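Local atomic coordinates of putative oxidoreductase YfjR (Streptomyces aurantiacus, PDB entry 4OQZ), a protein that reduces imines as an S-selective imine reductase and probably uses NADPH, bound by its Rossmann-type domain, as the hydride donor. Residues T6-G11 / T29-T34; V62-I67 / L88-S93. All blocks are in the same frame, centred on the assembly; numbering follows the deposited sequence.

Contact 1. Residues T6-G11 / T29-T34; sequences TVIGLG and TLWNRT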
loop_
_atom_site.group_PDB
_atom_site.type_symbol
_atom_site.label_atom_id
_atom_site.label_comp_id
_atom_site.label_asym_id
_atom_site.label_seq_id
_atom_site.Cartn_x
_atom_site.Cartn_y
_atom_site.Cartn_z
ATOM N N THR A 6 -27.987 -21.069 12.060
ATOM C CA THR A 6 -26.980 -22.126 12.127
ATOM C C THR A 6 -25.594 -21.587 11.696
ATOM O O THR A 6 -25.509 -20.866 10.701
ATOM C CB THR A 6 -27.380 -23.312 11.264
ATOM O OG1 THR A 6 -28.518 -23.929 11.857
ATOM C CG2 THR A 6 -26.266 -24.337 11.141
ATOM N N VAL A 7 -24.518 -22.002 12.427
ATOM C CA VAL A 7 -23.120 -21.699 12.091
ATOM C C VAL A 7 -22.360 -23.036 11.929
ATOM O O VAL A 7 -22.306 -23.825 12.867
ATOM C CB VAL A 7 -22.403 -20.730 13.092
ATOM C CG1 VAL A 7 -20.985 -20.410 12.614
ATOM C CG2 VAL A 7 -23.186 -19.427 13.272
ATOM N N ILE A 8 -21.811 -23.293 10.724
ATOM C CA ILE A 8 -21.000 -24.480 10.419
ATOM C C ILE A 8 -19.556 -23.987 10.164
ATOM O O ILE A 8 -19.357 -23.072 9.370
ATOM C CB ILE A 8 -21.582 -25.323 9.246
ATOM C CG1 ILE A 8 -23.001 -25.836 9.608
ATOM C CG2 ILE A 8 -20.641 -26.489 8.876
ATOM C CD1 ILE A 8 -23.838 -26.457 8.519
ATOM N N GLY A 9 -18.594 -24.564 10.885
ATOM C CA GLY A 9 -17.179 -24.226 10.796
ATOM C C GLY A 9 -16.811 -23.347 11.956
ATOM O O GLY A 9 -17.142 -22.163 11.955
ATOM N N LEU A 10 -16.171 -23.923 12.979
ATOM C CA LEU A 10 -15.847 -23.160 14.179
ATOM C C LEU A 10 -14.388 -22.843 14.445
ATOM O O LEU A 10 -13.871 -23.087 15.546
ATOM C CB LEU A 10 -16.585 -23.663 15.433
ATOM C CG LEU A 10 -18.089 -23.873 15.319
ATOM C CD1 LEU A 10 -18.591 -24.645 16.507
ATOM C CD2 LEU A 10 -18.844 -22.553 15.167
ATOM N N GLY A 11 -13.752 -22.265 13.437
ATOM C CA GLY A 11 -12.405 -21.722 13.519
ATOM C C GLY A 11 -12.558 -20.370 14.193
ATOM O O GLY A 11 -13.670 -20.036 14.612
ATOM N N THR A 29 -27.552 -23.005 16.571
ATOM C CA THR A 29 -27.248 -24.420 16.291
ATOM C C THR A 29 -25.893 -24.451 15.587
ATOM O O THR A 29 -25.645 -23.627 14.711
ATOM C CB THR A 29 -28.371 -25.101 15.477
ATOM O OG1 THR A 29 -29.609 -24.894 16.152
ATOM C CG2 THR A 29 -28.149 -26.605 15.312
ATOM N N LEU A 30 -24.993 -25.351 16.010
ATOM C CA LEU A 30 -23.634 -25.421 15.452
ATOM C C LEU A 30 -23.274 -26.788 14.869
ATOM O O LEU A 30 -23.970 -27.766 15.095
ATOM C CB LEU A 30 -22.579 -25.119 16.554
ATOM C CG LEU A 30 -22.724 -23.911 17.469
ATOM C CD1 LEU A 30 -21.856 -24.090 18.687
ATOM C CD2 LEU A 30 -22.327 -22.635 16.762
ATOM N N TRP A 31 -22.122 -26.826 14.174
ATOM C CA TRP A 31 -21.392 -27.983 13.683
ATOM C C TRP A 31 -19.918 -27.656 13.376
ATOM O O TRP A 31 -19.615 -26.583 12.850
ATOM C CB TRP A 31 -22.067 -28.711 12.512
ATOM C CG TRP A 31 -21.490 -30.086 12.340
ATOM C CD1 TRP A 31 -21.762 -31.187 13.100
ATOM C CD2 TRP A 31 -20.380 -30.442 11.502
ATOM N NE1 TRP A 31 -20.942 -32.232 12.734
ATOM C CE2 TRP A 31 -20.082 -31.801 11.757
ATOM C CE3 TRP A 31 -19.605 -29.741 10.558
ATOM C CZ2 TRP A 31 -19.070 -32.485 11.070
ATOM C CZ3 TRP A 31 -18.602 -30.420 9.880
ATOM C CH2 TRP A 31 -18.354 -31.780 10.125
ATOM N N ASN A 32 -19.010 -28.583 13.734
ATOM C CA ASN A 32 -17.578 -28.523 13.440
ATOM C C ASN A 32 -17.022 -29.945 13.386
ATOM O O ASN A 32 -17.520 -30.824 14.106
ATOM C CB ASN A 32 -16.810 -27.670 14.466
ATOM C CG ASN A 32 -15.434 -27.233 14.001
ATOM O OD1 ASN A 32 -15.280 -26.514 13.012
ATOM N ND2 ASN A 32 -14.398 -27.621 14.730
ATOM N N ARG A 33 -15.993 -30.174 12.537
ATOM C CA ARG A 33 -15.325 -31.478 12.405
ATOM C C ARG A 33 -14.664 -31.867 13.737
ATOM O O ARG A 33 -14.639 -33.042 14.089
ATOM C CB ARG A 33 -14.284 -31.453 11.278
ATOM C CG ARG A 33 -13.969 -32.851 10.741
ATOM C CD ARG A 33 -12.484 -33.160 10.722
ATOM N NE ARG A 33 -11.766 -32.376 9.714
ATOM C CZ ARG A 33 -10.500 -32.580 9.359
ATOM N NH1 ARG A 33 -9.795 -33.558 9.921
ATOM N NH2 ARG A 33 -9.929 -31.815 8.438
ATOM N N THR A 34 -14.152 -30.862 14.477
ATOM C CA THR A 34 -13.549 -31.031 15.798
ATOM C C THR A 34 -14.570 -30.467 16.799
ATOM O O THR A 34 -14.793 -29.256 16.825
ATOM C CB THR A 34 -12.162 -30.357 15.866
ATOM O OG1 THR A 34 -11.539 -30.348 14.575
ATOM C CG2 THR A 34 -11.252 -31.010 16.888
#

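Contact 2. Residues V62-I67 / L88-S93; sequences VILSLI and LVNLSS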
loop_
_atom_site.group_PDB
_atom_site.type_symbol
_atom_site.label_atom_id
_atom_site.label_comp_id
_atom_site.label_asym_id
_atom_site.label_seq_id
_atom_site.Cartn_x
_atom_site.Cartn_y
_atom_site.Cartn_z
ATOM N N VAL A 62 -28.316 -20.592 7.082
ATOM C CA VAL A 62 -27.140 -21.393 7.440
ATOM C C VAL A 62 -25.864 -20.595 7.080
ATOM O O VAL A 62 -25.626 -20.280 5.902
ATOM C CB VAL A 62 -27.163 -22.796 6.776
ATOM C CG1 VAL A 62 -25.891 -23.580 7.073
ATOM C CG2 VAL A 62 -28.387 -23.586 7.216
ATOM N N ILE A 63 -25.061 -20.286 8.119
ATOM C CA ILE A 63 -23.810 -19.546 7.988
ATOM C C ILE A 63 -22.658 -20.531 7.884
ATOM O O ILE A 63 -22.465 -21.338 8.798
ATOM C CB ILE A 63 -23.622 -18.532 9.151
ATOM C CG1 ILE A 63 -24.832 -17.567 9.317
ATOM C CG2 ILE A 63 -22.303 -17.773 9.008
ATOM C CD1 ILE A 63 -25.111 -16.502 8.137
ATOM N N LEU A 64 -21.917 -20.490 6.761
ATOM C CA LEU A 64 -20.759 -21.369 6.554
ATOM C C LEU A 64 -19.437 -20.580 6.658
ATOM O O LEU A 64 -19.255 -19.570 5.983
ATOM C CB LEU A 64 -20.820 -22.118 5.223
ATOM C CG LEU A 64 -22.062 -22.945 4.972
ATOM C CD1 LEU A 64 -22.506 -22.798 3.569
ATOM C CD2 LEU A 64 -21.828 -24.403 5.337
ATOM N N SER A 65 -18.534 -21.049 7.525
ATOM C CA SER A 65 -17.209 -20.466 7.712
ATOM C C SER A 65 -16.182 -21.596 7.757
ATOM O O SER A 65 -15.661 -21.941 8.817
ATOM C CB SER A 65 -17.140 -19.609 8.975
ATOM O OG SER A 65 -15.967 -18.817 8.869
ATOM N N LEU A 66 -15.938 -22.196 6.586
ATOM C CA LEU A 66 -15.006 -23.306 6.405
ATOM C C LEU A 66 -13.687 -22.814 5.796
ATOM O O LEU A 66 -13.545 -21.615 5.534
ATOM C CB LEU A 66 -15.671 -24.387 5.534
ATOM C CG LEU A 66 -16.293 -25.576 6.280
ATOM C CD1 LEU A 66 -17.594 -25.197 7.005
ATOM C CD2 LEU A 66 -16.575 -26.702 5.319
ATOM N N ILE A 67 -12.714 -23.724 5.600
ATOM C CA ILE A 67 -11.384 -23.398 5.064
ATOM C C ILE A 67 -11.481 -22.740 3.679
ATOM O O ILE A 67 -10.924 -21.660 3.459
ATOM C CB ILE A 67 -10.445 -24.650 5.059
ATOM C CG1 ILE A 67 -10.537 -25.444 6.390
ATOM C CG2 ILE A 67 -8.990 -24.257 4.751
ATOM C CD1 ILE A 67 -10.720 -27.031 6.223
ATOM N N LEU A 88 -27.883 -20.619 2.140
ATOM C CA LEU A 88 -26.515 -20.942 2.558
ATOM C C LEU A 88 -25.558 -19.774 2.266
ATOM O O LEU A 88 -25.333 -19.410 1.100
ATOM C CB LEU A 88 -26.029 -22.237 1.891
ATOM C CG LEU A 88 -26.293 -23.541 2.634
ATOM C CD1 LEU A 88 -27.772 -23.949 2.553
ATOM C CD2 LEU A 88 -25.480 -24.657 2.013
ATOM N N VAL A 89 -25.047 -19.161 3.330
ATOM C CA VAL A 89 -24.158 -18.004 3.242
ATOM C C VAL A 89 -22.745 -18.523 3.390
ATOM O O VAL A 89 -22.340 -18.934 4.492
ATOM C CB VAL A 89 -24.498 -16.906 4.284
ATOM C CG1 VAL A 89 -23.720 -15.626 3.978
ATOM C CG2 VAL A 89 -26.000 -16.617 4.306
ATOM N N ASN A 90 -22.015 -18.569 2.263
ATOM C CA ASN A 90 -20.658 -19.099 2.281
ATOM C C ASN A 90 -19.626 -18.003 2.452
ATOM O O ASN A 90 -19.373 -17.225 1.534
ATOM C CB ASN A 90 -20.373 -20.019 1.091
ATOM C CG ASN A 90 -19.271 -21.006 1.361
ATOM O OD1 ASN A 90 -18.175 -20.659 1.804
ATOM N ND2 ASN A 90 -19.509 -22.252 1.023
ATOM N N LEU A 91 -19.050 -17.940 3.649
ATOM C CA LEU A 91 -18.079 -16.920 4.022
ATOM C C LEU A 91 -16.619 -17.346 3.857
ATOM O O LEU A 91 -15.725 -16.555 4.144
ATOM C CB LEU A 91 -18.372 -16.401 5.434
ATOM C CG LEU A 91 -19.778 -15.836 5.678
ATOM C CD1 LEU A 91 -19.994 -15.579 7.141
ATOM C CD2 LEU A 91 -20.019 -14.530 4.906
ATOM N N SER A 92 -16.375 -18.567 3.345
ATOM C CA SER A 92 -15.032 -19.109 3.092
ATOM C C SER A 92 -14.387 -18.389 1.894
ATOM O O SER A 92 -14.833 -18.545 0.749
ATOM C CB SER A 92 -15.091 -20.613 2.829
ATOM O OG SER A 92 -16.066 -21.249 3.639
ATOM N N SER A 93 -13.344 -17.588 2.180
ATOM C CA SER A 93 -12.597 -16.793 1.207
ATOM C C SER A 93 -11.797 -17.649 0.199
ATOM O O SER A 93 -10.733 -18.182 0.521
ATOM C CB SER A 93 -11.685 -15.805 1.918
ATOM O OG SER A 93 -10.513 -16.425 2.424
#

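Contact 1. Residues T6-G11 / T29-T34
Val7 and Leu30 sit side by side on two parallel strands, 6-8 and 29-31, whose axes approach to 4.8 Å at 11°; the strands are hydrogen-bonded through Val7 N to Thr29 O (3.0 Å), Trp31 N to Val7 O and Gly9 N to Trp31 O. Thr6, Ile8 and Trp31 project from one face of the sheet, towards helix 52-57. There CG2 of Ile8, anti to its amide nitrogen, reaches the rim of the indole close to the ring plane, 3.8 Å from Trp31 CE3. At the other end of this face, Thr6 OG1 comes near Thr29 CB, while its hydrogen bonds are with Asn59 and the backbone oxygen of Ala55.

The two strands and helix 12-23 form the first beta-alpha-beta unit of the Rossmann-type domain, and the turn after Ile8 carries Gly9 and Gly11 of a sequence that fits the dinucleotide-binding GxGxxG pattern. At the backbone angles of Gly9, a CB would be pressed against the preceding carbonyl oxygen.

Beyond the strand ends, Asn32 takes over the pairing. Its CG lies anti to the backbone N (chi1 -163°), carrying Asn32 OD1 across to Leu10 N at 2.7 Å; the bond is straight at hydrogen, but the donor stands well above the side-chain carbonyl plane. The amide is gripped at both ends, since Asn32 ND2 donates to Thr34 O in its own plane. On the opposite face from Trp31, Leu10 and Leu30 meet at about a right angle, Leu10 CD2 lying 3.8 Å from Leu30 CD2, beside Leu41.

Contact 2. Residues V62-I67 / L88-S93
Leu64 lies across Leu88 on one face of two parallel strands, 62-64 and 88-90, which are hydrogen-bonded through Val89 N to Val62 O, Leu64 N to Val89 O and Leu91 N to Leu64 O. Followed outward, the Leu64 side chain first passes the neighbouring backbone: CB lies 3.6 Å from Val89 O, and CG is still near that oxygen. The branch Leu64 CD1 then spans the gap between the strands, reaching Leu88 CD2 at 3.8 Å and lying almost as close to Leu88 CB, and Asn90 ND2 lies about as near, on the same face. Met72 of helix 69-75 packs on Leu88 and Asn90.

On the other face, Ile63 and Val89 run side by side, Ile63 CD1 touching Val89 CB at 3.9 Å, and Ile63 CG2 meets Leu91 CD1 at 3.7 Å. Helices 12-23 and 138-151 cover this layer.

Past the last strand pair, Ser92 holds the two loops together. With its hydroxyl anti to the carbonyl carbon, Ser92 OG accepts from Leu66 N (3.1 Å, bent to 141° at hydrogen) and donates to Asn90 OD1 at 2.9 Å. That carbonyl also takes Ser92 N, in its plane, closing an Asx turn. Without the hydroxyl of Ser92, as with an alanine here, Leu66 N would probably lose this acceptor and Asn90 OD1 one of its two donors from Ser92, so the two loops would be less firmly tied. Parallel strands linked through helix 69-75, with loops that follow their C-terminal ends, are typical of a beta-alpha-beta unit in a Rossmann-type nucleotide-binding domain.

Contacts 1 and 2 are neighbours in one sheet, their centres about 10 Å apart, and strands 4-8 and 61-64 form the seam between them. Thr6 O lies 2.7 Å from Ile63 N and Ile8 N lies 2.8 Å from Ile63 O, both probable hydrogen bonds, so four consecutive strands run 27-31, 4-8, 61-64, 87-90. Ile8 bridges the two contacts: its CD1 is 3.8 Å from Val62 CG1, and Leu66 CD1 rests 3.6 Å from Ile8 O. The loops of both contacts follow the C-terminal ends of the strands, where Rossmann-type domains bind their dinucleotide; the glycine-rich turn of 6-11 is consistent with an NADPH site there.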